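Long-range contacts in pyrrolysyl-tRNA synthetase (Desulfitobacterium hafniense, PDB 3DSQ), which probably attaches pyrrolysine to its tRNA in an ATP-dependent reaction, working as a homodimeric class II aminoacyl-tRNA synthetase: residues B[78-83]-B[200-205]; B[93-98]-B[132-137]; B[148-153]-B[178-183]; B[232-237]-B[248-253]. All blocks are in the same frame, centred on the assembly; numbering follows the deposited sequence.

Contact 1 of 4, residues B[78-83]-B[200-205]; sequences EKLAKA and EAAGIR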
loop_
_atom_site.group_PDB
_atom_site.type_symbol
_atom_site.label_atom_id
_atom_site.label_comp_id
_atom_site.label_asym_id
_atom_site.label_seq_id
_atom_site.Cartn_x
_atom_site.Cartn_y
_atom_site.Cartn_z
ATOM N N GLU B 78 -5.277 -6.256 -7.244
ATOM C CA GLU B 78 -5.820 -7.562 -6.912
ATOM C C GLU B 78 -5.710 -8.488 -8.123
ATOM O O GLU B 78 -5.407 -9.673 -7.985
ATOM C CB GLU B 78 -7.282 -7.452 -6.476
ATOM C CG GLU B 78 -7.825 -8.766 -5.911
ATOM C CD GLU B 78 -9.325 -8.755 -5.717
ATOM O OE1 GLU B 78 -9.818 -7.982 -4.870
ATOM O OE2 GLU B 78 -10.018 -9.523 -6.418
ATOM N N LYS B 79 -5.959 -7.925 -9.301
ATOM C CA LYS B 79 -5.904 -8.647 -10.571
ATOM C C LYS B 79 -4.535 -9.268 -10.830
ATOM O O LYS B 79 -4.429 -10.432 -11.215
ATOM C CB LYS B 79 -6.248 -7.688 -11.717
ATOM C CG LYS B 79 -6.128 -8.270 -13.131
ATOM C CD LYS B 79 -7.218 -9.296 -13.447
ATOM C CE LYS B 79 -7.035 -9.861 -14.855
ATOM N NZ LYS B 79 -8.069 -10.873 -15.225
ATOM N N LEU B 80 -3.486 -8.482 -10.619
ATOM C CA LEU B 80 -2.128 -8.956 -10.841
ATOM C C LEU B 80 -1.712 -10.000 -9.809
ATOM O O LEU B 80 -1.059 -10.984 -10.148
ATOM C CB LEU B 80 -1.147 -7.779 -10.819
ATOM C CG LEU B 80 -1.334 -6.680 -11.871
ATOM C CD1 LEU B 80 -0.266 -5.602 -11.685
ATOM C CD2 LEU B 80 -1.239 -7.272 -13.265
ATOM N N ALA B 81 -2.098 -9.790 -8.556
ATOM C CA ALA B 81 -1.746 -10.718 -7.487
ATOM C C ALA B 81 -2.343 -12.106 -7.726
ATOM O O ALA B 81 -1.637 -13.112 -7.656
ATOM C CB ALA B 81 -2.214 -10.171 -6.142
ATOM N N LYS B 82 -3.642 -12.163 -8.000
ATOM C CA LYS B 82 -4.295 -13.447 -8.255
ATOM C C LYS B 82 -3.633 -14.194 -9.408
ATOM O O LYS B 82 -3.385 -15.392 -9.319
ATOM C CB LYS B 82 -5.785 -13.242 -8.558
ATOM C CG LYS B 82 -6.575 -12.761 -7.353
ATOM C CD LYS B 82 -8.050 -12.608 -7.653
ATOM C CE LYS B 82 -8.818 -12.241 -6.392
ATOM N NZ LYS B 82 -10.276 -12.088 -6.666
ATOM N N ALA B 83 -3.333 -13.480 -10.485
ATOM C CA ALA B 83 -2.704 -14.092 -11.646
ATOM C C ALA B 83 -1.340 -14.713 -11.337
ATOM O O ALA B 83 -0.960 -15.724 -11.929
ATOM C CB ALA B 83 -2.571 -13.067 -12.766
ATOM N N GLU B 200 -1.014 -9.663 -19.502
ATOM C CA GLU B 200 -2.298 -10.259 -19.839
ATOM C C GLU B 200 -3.291 -9.952 -18.728
ATOM O O GLU B 200 -4.440 -9.589 -18.985
ATOM C CB GLU B 200 -2.176 -11.772 -20.015
ATOM C CG GLU B 200 -3.503 -12.441 -20.350
ATOM C CD GLU B 200 -4.146 -11.885 -21.618
ATOM O OE1 GLU B 200 -5.355 -12.124 -21.827
ATOM O OE2 GLU B 200 -3.448 -11.214 -22.411
ATOM N N ALA B 201 -2.844 -10.094 -17.488
ATOM C CA ALA B 201 -3.710 -9.809 -16.359
ATOM C C ALA B 201 -4.037 -8.316 -16.320
ATOM O O ALA B 201 -5.097 -7.926 -15.836
ATOM C CB ALA B 201 -3.042 -10.241 -15.060
ATOM N N ALA B 202 -3.130 -7.489 -16.836
ATOM C CA ALA B 202 -3.326 -6.037 -16.849
ATOM C C ALA B 202 -4.124 -5.532 -18.051
ATOM O O ALA B 202 -4.224 -4.324 -18.276
ATOM C CB ALA B 202 -1.976 -5.326 -16.803
ATOM N N GLY B 203 -4.684 -6.448 -18.831
ATOM C CA GLY B 203 -5.460 -6.034 -19.986
ATOM C C GLY B 203 -4.677 -5.280 -21.045
ATOM O O GLY B 203 -5.200 -4.374 -21.689
ATOM N N ILE B 204 -3.415 -5.640 -21.220
ATOM C CA ILE B 204 -2.583 -5.006 -22.230
ATOM C C ILE B 204 -2.148 -6.118 -23.181
ATOM O O ILE B 204 -1.461 -7.060 -22.781
ATOM C CB ILE B 204 -1.370 -4.306 -21.582
ATOM C CG1 ILE B 204 -1.867 -3.089 -20.792
ATOM C CG2 ILE B 204 -0.351 -3.912 -22.640
ATOM C CD1 ILE B 204 -0.778 -2.246 -20.164
ATOM N N ARG B 205 -2.567 -6.015 -24.438
ATOM C CA ARG B 205 -2.252 -7.048 -25.417
ATOM C C ARG B 205 -1.304 -6.613 -26.532
ATOM O O ARG B 205 -0.994 -7.398 -27.427
ATOM C CB ARG B 205 -3.555 -7.590 -26.016
ATOM C CG ARG B 205 -4.653 -7.834 -24.979
ATOM C CD ARG B 205 -5.746 -8.749 -25.510
ATOM N NE ARG B 205 -5.337 -10.154 -25.508
ATOM C CZ ARG B 205 -5.985 -11.126 -26.146
ATOM N NH1 ARG B 205 -7.078 -10.852 -26.848
ATOM N NH2 ARG B 205 -5.542 -12.376 -26.081
#
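Ala201 presses its methyl group against one side of helix 72-85 just where a Schellman motif ends helix 187-201, so two helices of the class II synthetase core meet at a small residue, set against Ala83, Leu80 and Lys79. CB of Ala201 lies 3.7 Å from Ala83 CB and 3.9 Å from Leu80 CD2, two positions three residues apart on the facing helix. The same Leu80 CD2 reaches on to Ala202 CB at 4.1 Å. Lys79 contributes carbon rather than charge: CG stands anti to the backbone N (chi1 175°) and the chain bends at chi2 (71°), which curls it along the end of the other helix, with both CG and CE against Ala201 O. Ala202 is the first residue to leave the helical backbone, and Gly203, with a positive phi, takes the C-prime position; its N is bonded to Glu200 O at 3.2 Å. Further out, helix 257-265 backs the joint: Leu257 packs on Leu80, Leu260 on Ile204, and Arg264 NE is hydrogen-bonded to Ala202 O. Elsewhere on helix 72-85, Glu78 packs on Glu78 of the second subunit, while Glu78 OE1 pairs with Arg70 of the same chain. Within the one chain, Lys82 NZ makes a salt bridge to Glu78 OE2 at 2.6 Å, coming from above the carboxylate and 39° out of its plane.

Contact 2 of 4, residues B[93-98]-B[132-137]; sequences VTPTII and APNLYT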
loop_
_atom_site.group_PDB
_atom_site.type_symbol
_atom_site.label_atom_id
_atom_site.label_comp_id
_atom_site.label_asym_id
_atom_site.label_seq_id
_atom_site.Cartn_x
_atom_site.Cartn_y
_atom_site.Cartn_z
ATOM N N VAL B 93 5.084 -8.946 1.751
ATOM C CA VAL B 93 4.896 -7.542 2.072
ATOM C C VAL B 93 5.978 -7.153 3.094
ATOM O O VAL B 93 5.996 -7.621 4.244
ATOM C CB VAL B 93 3.463 -7.273 2.608
ATOM C CG1 VAL B 93 3.190 -8.067 3.873
ATOM C CG2 VAL B 93 3.286 -5.792 2.838
ATOM N N THR B 94 6.865 -6.272 2.655
ATOM C CA THR B 94 8.016 -5.849 3.445
ATOM C C THR B 94 8.062 -4.360 3.829
ATOM O O THR B 94 7.298 -3.535 3.313
ATOM C CB THR B 94 9.320 -6.231 2.682
ATOM O OG1 THR B 94 9.384 -5.513 1.450
ATOM C CG2 THR B 94 9.343 -7.730 2.357
ATOM N N PRO B 95 8.977 -3.993 4.741
ATOM C CA PRO B 95 9.102 -2.597 5.186
ATOM C C PRO B 95 9.270 -1.578 4.064
ATOM O O PRO B 95 9.976 -1.814 3.083
ATOM C CB PRO B 95 10.339 -2.624 6.089
ATOM C CG PRO B 95 10.383 -4.023 6.596
ATOM C CD PRO B 95 10.015 -4.831 5.364
ATOM N N THR B 96 8.602 -0.444 4.204
ATOM C CA THR B 96 8.764 0.619 3.232
ATOM C C THR B 96 9.929 1.492 3.719
ATOM O O THR B 96 10.465 2.289 2.963
ATOM C CB THR B 96 7.505 1.469 3.099
ATOM O OG1 THR B 96 7.196 2.059 4.363
ATOM C CG2 THR B 96 6.329 0.600 2.642
ATOM N N ILE B 97 10.307 1.346 4.987
ATOM C CA ILE B 97 11.448 2.105 5.521
ATOM C C ILE B 97 12.642 1.144 5.507
ATOM O O ILE B 97 12.608 0.102 6.149
ATOM C CB ILE B 97 11.205 2.589 6.985
ATOM C CG1 ILE B 97 10.022 3.555 7.027
ATOM C CG2 ILE B 97 12.475 3.313 7.529
ATOM C CD1 ILE B 97 9.518 3.884 8.418
ATOM N N ILE B 98 13.679 1.468 4.744
ATOM C CA ILE B 98 14.860 0.604 4.686
ATOM C C ILE B 98 16.108 1.350 5.185
ATOM O O ILE B 98 16.067 2.559 5.401
ATOM C CB ILE B 98 15.109 0.078 3.248
ATOM C CG1 ILE B 98 15.460 1.233 2.321
ATOM C CG2 ILE B 98 13.848 -0.649 2.731
ATOM C CD1 ILE B 98 15.942 0.786 0.944
ATOM N N ALA B 132 13.688 -4.151 -4.753
ATOM C CA ALA B 132 14.826 -5.064 -4.841
ATOM C C ALA B 132 15.552 -5.446 -3.550
ATOM O O ALA B 132 15.568 -6.620 -3.172
ATOM C CB ALA B 132 15.825 -4.536 -5.861
ATOM N N PRO B 133 16.158 -4.470 -2.849
ATOM C CA PRO B 133 16.864 -4.829 -1.614
ATOM C C PRO B 133 16.103 -5.741 -0.664
ATOM O O PRO B 133 16.669 -6.689 -0.114
ATOM C CB PRO B 133 17.214 -3.470 -0.992
ATOM C CG PRO B 133 16.229 -2.518 -1.607
ATOM C CD PRO B 133 16.115 -3.009 -3.029
ATOM N N ASN B 134 14.822 -5.463 -0.470
ATOM C CA ASN B 134 14.009 -6.276 0.422
ATOM C C ASN B 134 13.789 -7.688 -0.111
ATOM O O ASN B 134 13.762 -8.644 0.661
ATOM C CB ASN B 134 12.664 -5.596 0.674
ATOM C CG ASN B 134 12.789 -4.400 1.588
ATOM O OD1 ASN B 134 13.904 -4.006 1.964
ATOM N ND2 ASN B 134 11.653 -3.811 1.959
ATOM N N LEU B 135 13.624 -7.815 -1.426
ATOM C CA LEU B 135 13.411 -9.128 -2.027
ATOM C C LEU B 135 14.730 -9.917 -1.998
ATOM O O LEU B 135 14.736 -11.141 -1.881
ATOM C CB LEU B 135 12.886 -8.978 -3.465
ATOM C CG LEU B 135 11.526 -8.271 -3.630
ATOM C CD1 LEU B 135 11.106 -8.298 -5.094
ATOM C CD2 LEU B 135 10.466 -8.956 -2.778
ATOM N N TYR B 136 15.849 -9.203 -2.094
ATOM C CA TYR B 136 17.161 -9.839 -2.033
ATOM C C TYR B 136 17.273 -10.519 -0.672
ATOM O O TYR B 136 17.716 -11.668 -0.560
ATOM C CB TYR B 136 18.264 -8.788 -2.150
ATOM C CG TYR B 136 18.996 -8.773 -3.468
ATOM C CD1 TYR B 136 19.231 -7.572 -4.133
ATOM C CD2 TYR B 136 19.508 -9.951 -4.023
ATOM C CE1 TYR B 136 19.967 -7.534 -5.320
ATOM C CE2 TYR B 136 20.249 -9.928 -5.213
ATOM C CZ TYR B 136 20.475 -8.715 -5.850
ATOM O OH TYR B 136 21.229 -8.667 -6.999
ATOM N N THR B 137 16.858 -9.787 0.361
ATOM C CA THR B 137 16.907 -10.274 1.730
ATOM C C THR B 137 16.059 -11.536 1.876
ATOM O O THR B 137 16.526 -12.553 2.392
ATOM C CB THR B 137 16.429 -9.166 2.701
ATOM O OG1 THR B 137 17.294 -8.028 2.572
ATOM C CG2 THR B 137 16.458 -9.643 4.147
#
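Asn134 ND2 gives a hydrogen bond to Thr94 OG1 at 2.9 Å (154° at the hydrogen), with the threonine oxygen near the amide plane. A second, weak bond runs from Asn134 ND2 to Pro95 O at 2.8 Å, bent to 125°. Thr94 OG1 is also hydrogen-bonded to Glu154 OE2, so the hydroxyl links the asparagine to a carboxylate. With CG anti to its carbonyl carbon (chi1 -73°), Asn134 sends its amide out of the first turn of helix 132-142 into the chain leading to strand 97-99. Helix 72-85 followed by this extended run through Pro95 at the subunit interface is consistent with motif 1 of class II synthetases: Thr94 O is bonded to Arg275 of the second subunit, and Thr96 OG1 to Glu171 and Tyr159 of that second subunit. An aspartate in place of Asn134 is likely to cost both bonds and bring a carboxylate oxygen against Pro95 O, with Glu154 close by. Ile98 CG2 lies against the amide oxygen, 3.4 Å from Asn134 OD1. The apolar packing is made by its other branch, which crosses Pro133 at about a right angle and brings Ile98 CD1 to 4.2 Å from Pro133 CG.

Contact 3 of 4, residues B[148-153]-B[178-183]; sequences KPIRIF and TELGTP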
loop_
_atom_site.group_PDB
_atom_site.type_symbol
_atom_site.label_atom_id
_atom_site.label_comp_id
_atom_site.label_asym_id
_atom_site.label_seq_id
_atom_site.Cartn_x
_atom_site.Cartn_y
_atom_site.Cartn_z
ATOM N N LYS B 148 14.727 -24.604 -4.707
ATOM C CA LYS B 148 14.681 -23.754 -5.887
ATOM C C LYS B 148 13.963 -24.514 -6.998
ATOM O O LYS B 148 13.941 -25.743 -6.995
ATOM C CB LYS B 148 16.102 -23.373 -6.306
ATOM C CG LYS B 148 16.791 -22.463 -5.280
ATOM C CD LYS B 148 18.188 -22.037 -5.715
ATOM C CE LYS B 148 19.161 -23.210 -5.702
ATOM N NZ LYS B 148 19.352 -23.780 -4.332
ATOM N N PRO B 149 13.337 -23.794 -7.947
ATOM C CA PRO B 149 13.269 -22.328 -8.030
ATOM C C PRO B 149 12.275 -21.706 -7.040
ATOM O O PRO B 149 11.191 -22.246 -6.803
ATOM C CB PRO B 149 12.859 -22.092 -9.480
ATOM C CG PRO B 149 11.920 -23.243 -9.735
ATOM C CD PRO B 149 12.650 -24.418 -9.095
ATOM N N ILE B 150 12.654 -20.570 -6.468
ATOM C CA ILE B 150 11.808 -19.860 -5.516
ATOM C C ILE B 150 11.152 -18.658 -6.201
ATOM O O ILE B 150 11.837 -17.745 -6.660
ATOM C CB ILE B 150 12.638 -19.374 -4.300
ATOM C CG1 ILE B 150 13.039 -20.574 -3.432
ATOM C CG2 ILE B 150 11.839 -18.359 -3.489
ATOM C CD1 ILE B 150 14.024 -20.238 -2.323
ATOM N N ARG B 151 9.823 -18.667 -6.264
ATOM C CA ARG B 151 9.074 -17.593 -6.908
ATOM C C ARG B 151 8.466 -16.648 -5.883
ATOM O O ARG B 151 7.613 -17.041 -5.087
ATOM C CB ARG B 151 7.977 -18.183 -7.802
ATOM C CG ARG B 151 8.542 -18.897 -9.005
ATOM C CD ARG B 151 7.474 -19.312 -10.005
ATOM N NE ARG B 151 8.094 -19.577 -11.302
ATOM C CZ ARG B 151 7.448 -20.012 -12.378
ATOM N NH1 ARG B 151 6.139 -20.242 -12.333
ATOM N NH2 ARG B 151 8.119 -20.212 -13.504
ATOM N N ILE B 152 8.908 -15.395 -5.923
ATOM C CA ILE B 152 8.444 -14.381 -4.987
ATOM C C ILE B 152 8.134 -13.039 -5.664
ATOM O O ILE B 152 8.782 -12.663 -6.635
ATOM C CB ILE B 152 9.523 -14.160 -3.904
ATOM C CG1 ILE B 152 9.619 -15.401 -3.017
ATOM C CG2 ILE B 152 9.232 -12.912 -3.103
ATOM C CD1 ILE B 152 8.457 -15.598 -2.099
ATOM N N PHE B 153 7.138 -12.319 -5.155
ATOM C CA PHE B 153 6.813 -11.010 -5.707
ATOM C C PHE B 153 6.184 -10.124 -4.654
ATOM O O PHE B 153 5.689 -10.613 -3.644
ATOM C CB PHE B 153 5.861 -11.111 -6.907
ATOM C CG PHE B 153 4.423 -11.354 -6.537
ATOM C CD1 PHE B 153 3.978 -12.628 -6.213
ATOM C CD2 PHE B 153 3.502 -10.305 -6.554
ATOM C CE1 PHE B 153 2.636 -12.859 -5.917
ATOM C CE2 PHE B 153 2.159 -10.521 -6.260
ATOM C CZ PHE B 153 1.723 -11.801 -5.941
ATOM N N THR B 178 9.824 -12.168 -9.182
ATOM C CA THR B 178 11.118 -12.791 -9.371
ATOM C C THR B 178 11.085 -14.287 -9.211
ATOM O O THR B 178 10.154 -14.846 -8.647
ATOM C CB THR B 178 12.110 -12.291 -8.316
ATOM O OG1 THR B 178 11.707 -12.802 -7.037
ATOM C CG2 THR B 178 12.110 -10.762 -8.248
ATOM N N GLU B 179 12.136 -14.922 -9.711
ATOM C CA GLU B 179 12.309 -16.355 -9.588
ATOM C C GLU B 179 13.788 -16.543 -9.309
ATOM O O GLU B 179 14.632 -16.050 -10.050
ATOM C CB GLU B 179 11.923 -17.104 -10.871
ATOM C CG GLU B 179 12.055 -18.619 -10.717
ATOM C CD GLU B 179 11.598 -19.393 -11.944
ATOM O OE1 GLU B 179 12.301 -19.354 -12.972
ATOM O OE2 GLU B 179 10.529 -20.041 -11.877
ATOM N N LEU B 180 14.083 -17.220 -8.209
ATOM C CA LEU B 180 15.452 -17.504 -7.807
ATOM C C LEU B 180 15.710 -18.975 -8.100
ATOM O O LEU B 180 14.988 -19.842 -7.606
ATOM C CB LEU B 180 15.628 -17.254 -6.311
ATOM C CG LEU B 180 16.952 -17.695 -5.684
ATOM C CD1 LEU B 180 18.079 -16.758 -6.108
ATOM C CD2 LEU B 180 16.802 -17.688 -4.173
ATOM N N GLY B 181 16.735 -19.250 -8.900
ATOM C CA GLY B 181 17.059 -20.622 -9.236
ATOM C C GLY B 181 16.668 -20.959 -10.663
ATOM O O GLY B 181 16.562 -22.130 -11.029
ATOM N N THR B 182 16.453 -19.930 -11.474
ATOM C CA THR B 182 16.083 -20.126 -12.870
ATOM C C THR B 182 17.258 -20.749 -13.624
ATOM O O THR B 182 18.400 -20.329 -13.448
ATOM C CB THR B 182 15.742 -18.775 -13.544
ATOM O OG1 THR B 182 14.766 -18.082 -12.760
ATOM C CG2 THR B 182 15.192 -18.999 -14.945
ATOM N N PRO B 183 16.997 -21.770 -14.460
ATOM C CA PRO B 183 18.084 -22.403 -15.222
ATOM C C PRO B 183 18.630 -21.342 -16.173
ATOM O O PRO B 183 17.855 -20.720 -16.897
ATOM C CB PRO B 183 17.370 -23.522 -15.987
ATOM C CG PRO B 183 16.141 -23.801 -15.159
ATOM C CD PRO B 183 15.707 -22.425 -14.738
#
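Ile150 and Leu180 form an antiparallel hydrogen-bonded pair, as do Ile152 and Thr178, with Arg151 and Glu179 as the non-hydrogen-bonded pair between them. Ile150 N to Leu180 O (2.7 Å) is matched by Leu180 N to Ile150 O. At the other pair Ile152 O takes two donors, Thr178 N at 2.8 Å and Thr178 OG1 at 3.0 Å; that hydroxyl is also bonded to Trp139 NE1. On the face of Arg151 and Glu179 the two chains run side by side, pointing the same way, and form a salt bridge. Arg151 NE meets Glu179 OE2 (2.5 Å) from the anti side but 34° out of the carboxylate plane, and Arg151 NH2 adds a weak bond at 2.9 Å, with the two flat groups 21° apart. Thr182 OG1 meets Glu179 OE1 at 2.8 Å on its anti lone pair. Arg190 completes a second salt bridge at Glu179 OE1, and Gln87 O, bonded by Arg151 NH1, further fixes the guanidinium. Cis-Pro149 packs CB on Glu179 CG at 3.8 Å. Glycine suits position 181: a CB would collide with Lys148 CB and, at this positive phi, be jammed against Leu180 O. Ile150, Ile152, Thr178 and Leu180 face helix 132-142. These residues form the end, remote from the connecting loop, of the beta hairpin 150-159/171-180, consistent with motif 2 of class II synthetases.

Contact 4 of 4, residues B[232-237]-B[248-253]; sequences SGAMGP and DPWVGL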
loop_
_atom_site.group_PDB
_atom_site.type_symbol
_atom_site.label_atom_id
_atom_site.label_comp_id
_atom_site.label_asym_id
_atom_site.label_seq_id
_atom_site.Cartn_x
_atom_site.Cartn_y
_atom_site.Cartn_z
ATOM N N SER B 232 10.858 -3.140 -16.625
ATOM C CA SER B 232 12.271 -3.449 -16.786
ATOM C C SER B 232 12.635 -4.700 -15.992
ATOM O O SER B 232 12.362 -4.790 -14.798
ATOM C CB SER B 232 13.122 -2.273 -16.320
ATOM O OG SER B 232 12.862 -1.135 -17.120
ATOM N N GLY B 233 13.241 -5.667 -16.673
ATOM C CA GLY B 233 13.639 -6.903 -16.024
ATOM C C GLY B 233 15.148 -7.031 -15.972
ATOM O O GLY B 233 15.843 -6.519 -16.845
ATOM N N ALA B 234 15.658 -7.697 -14.942
ATOM C CA ALA B 234 17.096 -7.889 -14.790
ATOM C C ALA B 234 17.384 -9.386 -14.731
ATOM O O ALA B 234 16.461 -10.200 -14.709
ATOM C CB ALA B 234 17.603 -7.179 -13.529
ATOM N N MET B 235 18.662 -9.744 -14.666
ATOM C CA MET B 235 19.056 -11.144 -14.691
ATOM C C MET B 235 20.289 -11.460 -13.839
ATOM O O MET B 235 21.221 -10.665 -13.761
ATOM C CB MET B 235 19.333 -11.495 -16.152
ATOM C CG MET B 235 19.510 -12.944 -16.502
ATOM S SD MET B 235 19.813 -13.058 -18.287
ATOM C CE MET B 235 18.147 -12.843 -18.928
ATOM N N GLY B 236 20.285 -12.630 -13.209
ATOM C CA GLY B 236 21.418 -13.055 -12.406
ATOM C C GLY B 236 22.037 -14.317 -12.997
ATOM O O GLY B 236 21.361 -15.045 -13.725
ATOM N N PRO B 237 23.311 -14.624 -12.698
ATOM C CA PRO B 237 24.241 -13.882 -11.839
ATOM C C PRO B 237 24.426 -12.435 -12.266
ATOM O O PRO B 237 24.647 -12.139 -13.439
ATOM C CB PRO B 237 25.533 -14.687 -11.954
ATOM C CG PRO B 237 25.030 -16.088 -12.190
ATOM C CD PRO B 237 23.948 -15.851 -13.209
ATOM N N ASP B 248 22.809 -18.028 -7.151
ATOM C CA ASP B 248 21.977 -18.846 -8.017
ATOM C C ASP B 248 21.481 -17.926 -9.123
ATOM O O ASP B 248 21.365 -16.712 -8.927
ATOM C CB ASP B 248 20.775 -19.416 -7.258
ATOM C CG ASP B 248 21.178 -20.399 -6.178
ATOM O OD1 ASP B 248 21.936 -21.338 -6.483
ATOM O OD2 ASP B 248 20.727 -20.242 -5.028
ATOM N N PRO B 249 21.222 -18.483 -10.316
ATOM C CA PRO B 249 20.732 -17.652 -11.414
ATOM C C PRO B 249 19.346 -17.168 -11.005
ATOM O O PRO B 249 18.701 -17.798 -10.172
ATOM C CB PRO B 249 20.665 -18.627 -12.583
ATOM C CG PRO B 249 21.749 -19.602 -12.267
ATOM C CD PRO B 249 21.556 -19.836 -10.790
ATOM N N TRP B 250 18.891 -16.059 -11.576
ATOM C CA TRP B 250 17.563 -15.546 -11.244
ATOM C C TRP B 250 17.071 -14.549 -12.274
ATOM O O TRP B 250 17.833 -14.068 -13.105
ATOM C CB TRP B 250 17.562 -14.861 -9.867
ATOM C CG TRP B 250 18.536 -13.699 -9.756
ATOM C CD1 TRP B 250 19.789 -13.730 -9.213
ATOM C CD2 TRP B 250 18.332 -12.354 -10.210
ATOM N NE1 TRP B 250 20.377 -12.489 -9.295
ATOM C CE2 TRP B 250 19.507 -11.627 -9.906
ATOM C CE3 TRP B 250 17.272 -11.692 -10.846
ATOM C CZ2 TRP B 250 19.653 -10.267 -10.215
ATOM C CZ3 TRP B 250 17.417 -10.335 -11.153
ATOM C CH2 TRP B 250 18.604 -9.641 -10.834
ATOM N N VAL B 251 15.781 -14.249 -12.211
ATOM C CA VAL B 251 15.183 -13.270 -13.101
ATOM C C VAL B 251 14.213 -12.453 -12.277
ATOM O O VAL B 251 13.611 -12.951 -11.331
ATOM C CB VAL B 251 14.424 -13.920 -14.281
ATOM C CG1 VAL B 251 15.415 -14.648 -15.193
ATOM C CG2 VAL B 251 13.349 -14.865 -13.762
ATOM N N GLY B 252 14.083 -11.183 -12.634
ATOM C CA GLY B 252 13.177 -10.310 -11.926
ATOM C C GLY B 252 12.660 -9.270 -12.893
ATOM O O GLY B 252 13.404 -8.764 -13.735
ATOM N N LEU B 253 11.382 -8.947 -12.770
ATOM C CA LEU B 253 10.765 -7.969 -13.643
ATOM C C LEU B 253 10.001 -6.989 -12.768
ATOM O O LEU B 253 9.275 -7.401 -11.862
ATOM C CB LEU B 253 9.812 -8.682 -14.612
ATOM C CG LEU B 253 9.250 -7.936 -15.823
ATOM C CD1 LEU B 253 10.373 -7.466 -16.730
ATOM C CD2 LEU B 253 8.310 -8.877 -16.592
#
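Trp250 holds CG between its backbone N and carbonyl carbon (chi1 59°), and with chi2 at -98° the indole lies over the neighbouring strand with one face against Gly236. Gly236 CA sits 3.5 Å from the centroid of the five-membered ring, 17° off the normal, a CH-pi contact over the face. The six-membered ring extends further along the strand, and its CH2 touches Ala234 CB at 3.8 Å. Gly236 suits this position because a CB there would run into Trp250 NE1. On the other face, that of Met235 and Val251, Leu253 turns its CG anti to the backbone N, which lays CD1 3.4 Å from Gly233 N; a CB on Gly233 would clash with Leu253 CD1. The strands themselves run antiparallel: Ala234 N bonds Gly252 O at 2.8 Å and Gly236 N bonds Trp250 O, whereas both return bonds, Gly252 N to Ala234 O and Trp250 N to Gly236 O, are long and weak. Trp250 NE1 is bonded to Asp241 OD1, which fixes the ring's rotation. A valine in place of Trp250 would probably uncover Gly236 and Ala234 and deprive Asp241 of the indole N-H. Strand 250-256 lies between strands 171-180 and 228-236, and together with helix 257-265 is consistent with motif 3 of class II synthetases. Met235 and Val251 face helix 187-201, at His188 and Leu191, and Gly236 O is bonded to Arg187 of that helix, while the Trp250 ring meets Trp139 of helix 132-142.

In the fold
From the N terminus, helix 72-85 opens contact 1, which closes only at residues 200-205, so contacts 2 and 3 both fall within its loop. Contact 2 closes first, at the start of helix 132-142; contact 3 follows in series as the hairpin 150-159/171-180, and Leu135 of contact 2 packs on Ile152 and Thr178 of it. Phe153 of contact 3 in turn touches Ala81 of contact 1. Contact 4 opens after contact 1 has closed and joins contact 3 in one sheet, Glu179 N probably bonding Val251 O; their centres are about 9 Å apart. None of the four loops cross. Contacts 1 and 2 also border the second subunit.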